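Local structure of crustacyanin-C1 subunit (1I4U) at residues A[93-96]-A[102-105]; A[26-31]-A[61-66]. The protein binds the carotenoid astaxanthin as a lipocalin subunit of crustacyanin, the pigment complex that gives the lobster carapace its blue colour. One frame throughout, in Å; residues are numbered along the deposited sequence.

Contact 1 (A[93-96]-A[102-105]); sequences LSID and AAPL
Ile95 and Leu105 lie side by side across two antiparallel strands and point the same way. The touching branch of Ile95 is CG2, which is 3.9 Å from Leu105 CB. With CG1 anti to the backbone N (chi1 -178°), Ile95 CG2 is left between N and the carbonyl carbon, where it also rests 3.4 Å from Ala103 O. The CB of Ala103 is on the same face but only grazes this methyl. Leu93 shares the face too, paired with Leu105 mainly through the backbone.

Asp96 and Ala102 meet on the other face. The Ala102 methyl sits squarely over the flat side of the carboxylate, with CB 3.6 Å from Asp96 CG. The acid's polar end is directed elsewhere: OD2 is hydrogen-bonded to Tyr84 OH on the adjacent strand 76-85.

Three backbone bonds fix the register. Ile95 N donates to Ala103 O at 2.8 Å, with an N-H...O angle of 166°. Ala103 N returns a bond to Ile95 O at 2.9 Å. Leu105 N reaches Leu93 O, also at 2.9 Å, with the donor tilted 29° from the carbonyl plane. Pro104 has no N-H, and its non-hydrogen-bonded pairing with Ser94 requires none. In the Leu93-Leu105 pair the second link runs through a water, which accepts from Leu93 N and donates to Leu105 O.

Ala102 packs on Ala102 of the second subunit and forms backbone hydrogen bonds to it. Ala103 and Pro104 touch Phe101 of that subunit, so this end of the hairpin is part of the dimer interface. Strands 93-97 and 102-110 form a beta hairpin of the lipocalin barrel. Ile95 lies beside a bound methylpentanediol, probably from the crystallisation liquor, consistent with its face lining the calyx in which lipocalins hold their ligands.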
loop_
_atom_site.group_PDB
_atom_site.type_symbol
_atom_site.label_atom_id
_atom_site.label_comp_id
_atom_site.label_asym_id
_atom_site.label_seq_id
_atom_site.Cartn_x
_atom_site.Cartn_y
_atom_site.Cartn_z
ATOM N N LEU A 93 1.673 -2.410 -12.916
ATOM C CA LEU A 93 2.372 -1.268 -12.363
ATOM C C LEU A 93 2.053 -1.153 -10.873
ATOM O O LEU A 93 1.009 -1.577 -10.378
ATOM C CB LEU A 93 1.901 0.025 -13.056
ATOM C CG LEU A 93 2.173 0.047 -14.561
ATOM C CD1 LEU A 93 1.285 1.072 -15.232
ATOM C CD2 LEU A 93 3.667 0.262 -14.786
ATOM N N SER A 94 2.968 -0.527 -10.131
ATOM C CA SER A 94 2.708 0.028 -8.817
ATOM C C SER A 94 2.477 1.531 -8.918
ATOM O O SER A 94 3.239 2.211 -9.568
ATOM C CB SER A 94 3.894 -0.153 -7.900
ATOM O OG SER A 94 4.190 -1.523 -7.697
ATOM N N ILE A 95 1.402 1.993 -8.297
ATOM C CA ILE A 95 1.164 3.425 -8.198
ATOM C C ILE A 95 1.566 3.809 -6.780
ATOM O O ILE A 95 1.143 3.180 -5.788
ATOM C CB ILE A 95 -0.293 3.794 -8.492
ATOM C CG1 ILE A 95 -0.477 5.311 -8.428
ATOM C CG2 ILE A 95 -1.302 3.131 -7.567
ATOM C CD1 ILE A 95 -0.089 6.095 -9.593
ATOM N N ASP A 96 2.420 4.807 -6.665
ATOM C CA ASP A 96 3.042 5.227 -5.408
ATOM C C ASP A 96 2.915 6.736 -5.272
ATOM O O ASP A 96 3.040 7.433 -6.270
ATOM C CB ASP A 96 4.505 4.773 -5.407
ATOM C CG ASP A 96 5.170 4.643 -4.057
ATOM O OD1 ASP A 96 4.605 5.106 -3.044
ATOM O OD2 ASP A 96 6.312 4.084 -4.060
ATOM N N ALA A 102 1.836 2.261 -1.573
ATOM C CA ALA A 102 1.868 1.967 -2.989
ATOM C C ALA A 102 0.949 0.779 -3.233
ATOM O O ALA A 102 0.811 -0.087 -2.371
ATOM C CB ALA A 102 3.255 1.653 -3.572
ATOM N N ALA A 103 0.347 0.729 -4.424
ATOM C CA ALA A 103 -0.624 -0.319 -4.708
ATOM C C ALA A 103 -0.539 -0.798 -6.131
ATOM O O ALA A 103 -0.069 -0.029 -6.989
ATOM C CB ALA A 103 -2.034 0.220 -4.521
ATOM N N PRO A 104 -1.011 -2.000 -6.397
ATOM C CA PRO A 104 -1.065 -2.382 -7.813
ATOM C C PRO A 104 -2.075 -1.510 -8.552
ATOM O O PRO A 104 -3.091 -1.101 -7.995
ATOM C CB PRO A 104 -1.640 -3.781 -7.774
ATOM C CG PRO A 104 -2.321 -3.897 -6.463
ATOM C CD PRO A 104 -1.529 -3.022 -5.505
ATOM N N LEU A 105 -1.793 -1.303 -9.842
ATOM C CA LEU A 105 -2.696 -0.525 -10.665
ATOM C C LEU A 105 -2.705 -1.176 -12.039
ATOM O O LEU A 105 -1.710 -1.131 -12.758
ATOM C CB LEU A 105 -2.286 0.949 -10.686
ATOM C CG LEU A 105 -3.248 1.990 -11.305
ATOM C CD1 LEU A 105 -3.304 1.951 -12.801
ATOM C CD2 LEU A 105 -4.622 1.810 -10.661
HETATM O O HOH W 1 -0.496 -1.975 -15.049
#

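Contact 2 (A[26-31]-A[61-66]). Unlike the reference sequence in segment 61-66: Glu66 (reference Lys).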
loop_
_atom_site.group_PDB
_atom_site.type_symbol
_atom_site.label_atom_id
_atom_site.label_comp_id
_atom_site.label_asym_id
_atom_site.label_seq_id
_atom_site.Cartn_x
_atom_site.Cartn_y
_atom_site.Cartn_z
ATOM N N PRO A 26 4.447 -1.362 -25.070
ATOM C CA PRO A 26 4.902 -0.539 -26.198
ATOM C C PRO A 26 4.323 0.863 -26.251
ATOM O O PRO A 26 4.804 1.604 -27.106
ATOM C CB PRO A 26 4.416 -1.284 -27.464
ATOM C CG PRO A 26 4.221 -2.661 -26.957
ATOM C CD PRO A 26 3.639 -2.478 -25.582
ATOM N N ASN A 27 3.352 1.147 -25.409
ATOM C CA ASN A 27 2.514 2.332 -25.582
ATOM C C ASN A 27 2.686 3.319 -24.458
ATOM O O ASN A 27 1.823 4.194 -24.288
ATOM C CB ASN A 27 1.037 1.931 -25.749
ATOM C CG ASN A 27 0.795 1.400 -27.150
ATOM O OD1 ASN A 27 1.128 2.036 -28.172
ATOM N ND2 ASN A 27 0.204 0.215 -27.262
ATOM N N ARG A 28 3.757 3.233 -23.678
ATOM C CA ARG A 28 3.804 4.056 -22.456
ATOM C C ARG A 28 3.745 5.528 -22.792
ATOM O O ARG A 28 3.125 6.329 -22.111
ATOM C CB ARG A 28 5.078 3.746 -21.685
ATOM C CG ARG A 28 5.219 2.316 -21.167
ATOM C CD ARG A 28 4.065 1.902 -20.274
ATOM N NE ARG A 28 4.355 0.549 -19.739
ATOM C CZ ARG A 28 3.443 -0.120 -19.057
ATOM N NH1 ARG A 28 2.252 0.436 -18.858
ATOM N NH2 ARG A 28 3.717 -1.325 -18.588
ATOM N N ASN A 29 4.397 5.927 -23.888
ATOM C CA ASN A 29 4.434 7.356 -24.213
ATOM C C ASN A 29 3.045 7.820 -24.542
ATOM O O ASN A 29 2.649 8.955 -24.287
ATOM C CB ASN A 29 5.396 7.522 -25.370
ATOM C CG ASN A 29 6.844 7.696 -24.934
ATOM O OD1 ASN A 29 7.192 8.718 -24.338
ATOM N ND2 ASN A 29 7.712 6.720 -25.235
ATOM N N SER A 30 2.238 6.942 -25.147
ATOM C CA SER A 30 0.876 7.349 -25.470
ATOM C C SER A 30 -0.019 7.460 -24.243
ATOM O O SER A 30 -1.100 8.048 -24.361
ATOM C CB SER A 30 0.269 6.375 -26.484
ATOM O OG SER A 30 0.925 6.479 -27.753
ATOM N N TYR A 31 0.374 6.876 -23.138
ATOM C CA TYR A 31 -0.366 6.976 -21.884
ATOM C C TYR A 31 0.000 8.212 -21.070
ATOM O O TYR A 31 -0.682 8.585 -20.122
ATOM C CB TYR A 31 -0.151 5.696 -21.047
ATOM C CG TYR A 31 -1.140 5.550 -19.918
ATOM C CD1 TYR A 31 -2.478 5.212 -20.095
ATOM C CD2 TYR A 31 -0.683 5.754 -18.611
ATOM C CE1 TYR A 31 -3.343 5.085 -19.041
ATOM C CE2 TYR A 31 -1.583 5.614 -17.561
ATOM C CZ TYR A 31 -2.899 5.285 -17.763
ATOM O OH TYR A 31 -3.752 5.178 -16.683
ATOM N N LYS A 61 11.388 4.662 -18.148
ATOM C CA LYS A 61 11.314 3.566 -17.185
ATOM C C LYS A 61 10.178 3.674 -16.184
ATOM O O LYS A 61 9.777 2.666 -15.605
ATOM C CB LYS A 61 12.585 3.487 -16.340
ATOM C CG LYS A 61 13.863 3.245 -17.106
ATOM C CD LYS A 61 13.709 2.320 -18.307
ATOM C CE LYS A 61 14.999 1.556 -18.563
ATOM N NZ LYS A 61 14.771 0.386 -19.479
ATOM N N GLN A 62 9.630 4.877 -15.974
ATOM C CA GLN A 62 8.460 5.003 -15.131
ATOM C C GLN A 62 7.787 6.319 -15.507
ATOM O O GLN A 62 8.331 7.106 -16.274
ATOM C CB GLN A 62 8.875 5.069 -13.659
ATOM C CG GLN A 62 9.458 6.426 -13.331
ATOM C CD GLN A 62 9.902 6.543 -11.896
ATOM O OE1 GLN A 62 10.324 7.622 -11.510
ATOM N NE2 GLN A 62 9.773 5.489 -11.110
ATOM N N PHE A 63 6.649 6.527 -14.904
ATOM C CA PHE A 63 5.929 7.788 -14.964
ATOM C C PHE A 63 6.104 8.538 -13.680
ATOM O O PHE A 63 5.935 7.992 -12.591
ATOM C CB PHE A 63 4.442 7.575 -15.211
ATOM C CG PHE A 63 4.043 6.837 -16.458
ATOM C CD1 PHE A 63 3.918 5.472 -16.419
ATOM C CD2 PHE A 63 3.774 7.500 -17.643
ATOM C CE1 PHE A 63 3.533 4.762 -17.555
ATOM C CE2 PHE A 63 3.372 6.810 -18.776
ATOM C CZ PHE A 63 3.212 5.438 -18.730
ATOM N N VAL A 64 6.404 9.822 -13.822
ATOM C CA VAL A 64 6.338 10.796 -12.783
ATOM C C VAL A 64 4.998 11.513 -12.877
ATOM O O VAL A 64 4.542 11.875 -13.965
ATOM C CB VAL A 64 7.482 11.823 -12.940
ATOM C CG1 VAL A 64 7.369 12.956 -11.960
ATOM C CG2 VAL A 64 8.796 11.020 -12.821
ATOM N N ILE A 65 4.316 11.666 -11.763
ATOM C CA ILE A 65 2.935 12.114 -11.743
ATOM C C ILE A 65 2.841 13.361 -10.899
ATOM O O ILE A 65 3.363 13.370 -9.793
ATOM C CB ILE A 65 1.933 11.086 -11.171
ATOM C CG1 ILE A 65 2.095 9.725 -11.792
ATOM C CG2 ILE A 65 0.512 11.602 -11.331
ATOM C CD1 ILE A 65 1.352 8.618 -11.106
ATOM N N GLU A 66 2.133 14.369 -11.406
ATOM C CA GLU A 66 1.672 15.476 -10.593
ATOM C C GLU A 66 0.138 15.397 -10.618
ATOM O O GLU A 66 -0.487 15.555 -11.658
ATOM C CB GLU A 66 2.174 16.834 -11.104
ATOM C CG GLU A 66 3.689 16.943 -11.061
ATOM C CD GLU A 66 4.208 18.264 -11.522
ATOM O OE1 GLU A 66 4.961 18.829 -10.733
ATOM O OE2 GLU A 66 3.785 18.547 -12.634
#
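Phe63 points its ring tip at the short, weakly bonded helix 28-31 and meets Arg28 and Tyr31 there. The edge of the ring faces the backbone carbonyl of Arg28, with CE2 3.4 Å from Arg28 O. This places a slightly positive C-H edge near a carbonyl oxygen. The same oxygen accepts a backbone bond from Tyr31 N.

The Arg28 side chain crosses the CZ end of the Phe63 ring at about a right angle, touching it with CB and CD. Arg28 CB is 3.9 Å from Phe63 CZ. A bend at chi2 (-57°) brings Arg28 CD to 4.0 Å from Phe63 CZ. Beyond CD the chain is extended, which carries the guanidinium away from the Phe63 ring to Trp21, its cation-pi partner. Arg28 thus gives CB and CD to Phe63 and its charge to another aromatic.

Tyr31 has CG anti to its own N (chi1 -165°), which swings the ring over to Phe63. One edge is turned toward the Phe63 face in an offset edge-to-face pair. The planes are 73° apart and the centroids are separated by 5.8 Å. The nearest atoms are Tyr31 CD2 and Phe63 CZ, at 3.9 Å. No hydrogen bond joins the two segments.

Phe58, on strand 52-58, meets the Phe63 ring and also touches Arg28. Tyr31 meets Trp35, the tryptophan of the Gly-X-Trp lipocalin signature, and its backbone O accepts a bond from Trp35 NE1. Helix 28-31 therefore packs at one end of the barrel, between strand 63-68, which supplies Phe63, and strand 115-123, where Ala116 and Leu118 touch Tyr31.

After strand 7-9 and helix 17-24, the chain passes through helix 28-31 and strands 33-41, 48-49 and 52-58, then returns on strand 63-68 to meet helix 28-31, closing contact 2. Strand 76-85 follows and pairs with both 63-68 and 93-97. Contact 1 then closes the short turn between 93-96 and 102-105. The two loops follow in series and neither encloses the other. Contact 2 ties the helix just before strand 33-41 to strand 63-68, whereas contact 1 joins consecutive strands of the same curled sheet. They meet through side chains: Ile95 CD1 packs 3.3 Å from Ile65 CD1, and Leu93 touches Arg28. The centres of contacts 1 and 2 are about 13 Å apart.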